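Local coordinates for glucoamylase (Thermoanaerobacterium thermosaccharolyticum, PDB 1LF6), which hydrolyses terminal alpha-1,4-linked glucose units one after another from the non-reducing ends of glucan chains, releasing beta-D-glucose, at residues S48-T53 against K129-I134. Sequence-based numbering, arbitrary orientation.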
loop_
_atom_site.group_PDB
_atom_site.type_symbol
_atom_site.label_atom_id
_atom_site.label_comp_id
_atom_site.label_asym_id
_atom_site.label_seq_id
_atom_site.Cartn_x
_atom_site.Cartn_y
_atom_site.Cartn_z
ATOM N N SER A 48 -12.089 11.519 -11.293
ATOM C CA SER A 48 -12.425 10.098 -11.226
ATOM C C SER A 48 -11.978 9.519 -9.889
ATOM O O SER A 48 -10.820 9.129 -9.730
ATOM C CB SER A 48 -11.747 9.345 -12.371
ATOM O OG SER A 48 -12.102 7.968 -12.355
ATOM N N LYS A 49 -12.905 9.464 -8.936
ATOM C CA LYS A 49 -12.608 8.956 -7.605
ATOM C C LYS A 49 -12.834 7.455 -7.455
ATOM O O LYS A 49 -13.640 7.012 -6.639
ATOM C CB LYS A 49 -13.430 9.721 -6.562
ATOM C CG LYS A 49 -13.232 11.236 -6.597
ATOM C CD LYS A 49 -13.791 11.882 -5.336
ATOM C CE LYS A 49 -13.963 13.386 -5.486
ATOM N NZ LYS A 49 -12.812 14.071 -6.117
ATOM N N VAL A 50 -12.107 6.680 -8.252
ATOM C CA VAL A 50 -12.182 5.223 -8.228
ATOM C C VAL A 50 -10.776 4.631 -8.307
ATOM O O VAL A 50 -9.977 5.022 -9.157
ATOM C CB VAL A 50 -12.994 4.678 -9.431
ATOM C CG1 VAL A 50 -12.905 3.154 -9.477
ATOM C CG2 VAL A 50 -14.451 5.120 -9.322
ATOM N N TRP A 51 -10.484 3.685 -7.420
ATOM C CA TRP A 51 -9.189 3.011 -7.390
ATOM C C TRP A 51 -9.447 1.521 -7.514
ATOM O O TRP A 51 -10.449 1.029 -7.008
ATOM C CB TRP A 51 -8.477 3.232 -6.055
ATOM C CG TRP A 51 -7.994 4.618 -5.779
ATOM C CD1 TRP A 51 -6.711 5.070 -5.866
ATOM C CD2 TRP A 51 -8.771 5.704 -5.268
ATOM N NE1 TRP A 51 -6.636 6.370 -5.429
ATOM C CE2 TRP A 51 -7.886 6.785 -5.056
ATOM C CE3 TRP A 51 -10.131 5.870 -4.966
ATOM C CZ2 TRP A 51 -8.318 8.016 -4.550
ATOM C CZ3 TRP A 51 -10.559 7.093 -4.466
ATOM C CH2 TRP A 51 -9.653 8.151 -4.263
ATOM N N PHE A 52 -8.549 0.797 -8.176
ATOM C CA PHE A 52 -8.703 -0.651 -8.305
ATOM C C PHE A 52 -7.387 -1.362 -8.012
ATOM O O PHE A 52 -6.314 -0.757 -8.075
ATOM C CB PHE A 52 -9.174 -1.041 -9.715
ATOM C CG PHE A 52 -8.171 -0.746 -10.799
ATOM C CD1 PHE A 52 -8.144 0.498 -11.423
ATOM C CD2 PHE A 52 -7.240 -1.709 -11.185
ATOM C CE1 PHE A 52 -7.204 0.781 -12.414
ATOM C CE2 PHE A 52 -6.299 -1.434 -12.173
ATOM C CZ PHE A 52 -6.281 -0.186 -12.788
ATOM N N THR A 53 -7.484 -2.644 -7.677
ATOM C CA THR A 53 -6.312 -3.469 -7.401
ATOM C C THR A 53 -6.544 -4.801 -8.095
ATOM O O THR A 53 -7.687 -5.195 -8.314
ATOM C CB THR A 53 -6.112 -3.724 -5.882
ATOM O OG1 THR A 53 -7.242 -4.434 -5.351
ATOM C CG2 THR A 53 -5.958 -2.414 -5.143
ATOM N N LYS A 129 -12.942 10.525 -16.922
ATOM C CA LYS A 129 -13.974 11.541 -16.724
ATOM C C LYS A 129 -15.029 11.256 -15.669
ATOM O O LYS A 129 -15.638 12.188 -15.141
ATOM C CB LYS A 129 -14.690 11.830 -18.044
ATOM C CG LYS A 129 -13.927 12.732 -18.992
ATOM C CD LYS A 129 -14.796 13.088 -20.183
ATOM C CE LYS A 129 -14.210 14.248 -20.965
ATOM N NZ LYS A 129 -15.145 14.702 -22.035
ATOM N N ARG A 130 -15.260 9.987 -15.359
ATOM C CA ARG A 130 -16.279 9.645 -14.378
ATOM C C ARG A 130 -15.914 8.430 -13.528
ATOM O O ARG A 130 -14.953 7.723 -13.820
ATOM C CB ARG A 130 -17.607 9.416 -15.097
ATOM C CG ARG A 130 -17.513 8.414 -16.240
ATOM C CD ARG A 130 -18.774 8.428 -17.094
ATOM N NE ARG A 130 -18.912 9.663 -17.865
ATOM C CZ ARG A 130 -18.285 9.910 -19.013
ATOM N NH1 ARG A 130 -18.476 11.065 -19.640
ATOM N NH2 ARG A 130 -17.475 9.002 -19.542
ATOM N N ASN A 131 -16.699 8.189 -12.483
ATOM C CA ASN A 131 -16.445 7.089 -11.556
ATOM C C ASN A 131 -16.851 5.699 -12.040
ATOM O O ASN A 131 -17.847 5.133 -11.580
ATOM C CB ASN A 131 -17.125 7.385 -10.215
ATOM C CG ASN A 131 -16.702 8.722 -9.636
ATOM O OD1 ASN A 131 -15.518 9.039 -9.594
ATOM N ND2 ASN A 131 -17.667 9.511 -9.182
ATOM N N SER A 132 -16.070 5.140 -12.959
ATOM C CA SER A 132 -16.360 3.806 -13.469
ATOM C C SER A 132 -15.093 3.010 -13.760
ATOM O O SER A 132 -14.101 3.547 -14.259
ATOM C CB SER A 132 -17.214 3.888 -14.739
ATOM O OG SER A 132 -16.431 4.283 -15.849
ATOM N N LEU A 133 -15.140 1.724 -13.433
ATOM C CA LEU A 133 -14.022 0.818 -13.668
ATOM C C LEU A 133 -14.360 0.032 -14.925
ATOM O O LEU A 133 -15.482 -0.456 -15.076
ATOM C CB LEU A 133 -13.846 -0.147 -12.493
ATOM C CG LEU A 133 -12.743 -1.195 -12.669
ATOM C CD1 LEU A 133 -11.387 -0.504 -12.753
ATOM C CD2 LEU A 133 -12.776 -2.173 -11.498
ATOM N N ILE A 134 -13.385 -0.096 -15.818
ATOM C CA ILE A 134 -13.601 -0.795 -17.075
ATOM C C ILE A 134 -12.739 -2.036 -17.222
ATOM O O ILE A 134 -11.567 -2.034 -16.856
ATOM C CB ILE A 134 -13.299 0.142 -18.262
ATOM C CG1 ILE A 134 -14.147 1.408 -18.147
ATOM C CG2 ILE A 134 -13.564 -0.578 -19.572
ATOM C CD1 ILE A 134 -13.673 2.553 -19.015
#
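Asn131 reaches across to the backbone of Lys49. Its CB lies 3.6 Å from Val50 CG2, the methyl that also touches Asn131 CA. Chi1 of -55° sets CG opposite the residue's own carbonyl carbon, and from there the amide extends toward segment 48-53: CG stays 3.9 Å from Lys49 N. Asn131 OD1, 2.7 Å from Lys49 N, accepts its hydrogen bond. The donor sits nearly in line with the C=O (167°), although the bond is bent at the hydrogen (138°). Lys49 and Asn131 each centre an inverse gamma turn where the chain leads into strands 51-55 and 132-141. These strands belong to the two antiparallel sheets of the N-terminal beta-sandwich domain, so the contact spans the sandwich near one end. With an alanine here in place of Asn131, the Lys49 N-H would probably lose its acceptor and the turn at Lys49 be less firmly held. Deeper between the sheets, Leu133 CD1 meets the Phe52 ring obliquely, 3.6 Å from CD1 of that ring, the two side chains crossing at about a right angle. Ile124 and Thr126 of strand 118-126 also pack against Phe52, and Val50 leans on Phe250 of strand 243-251.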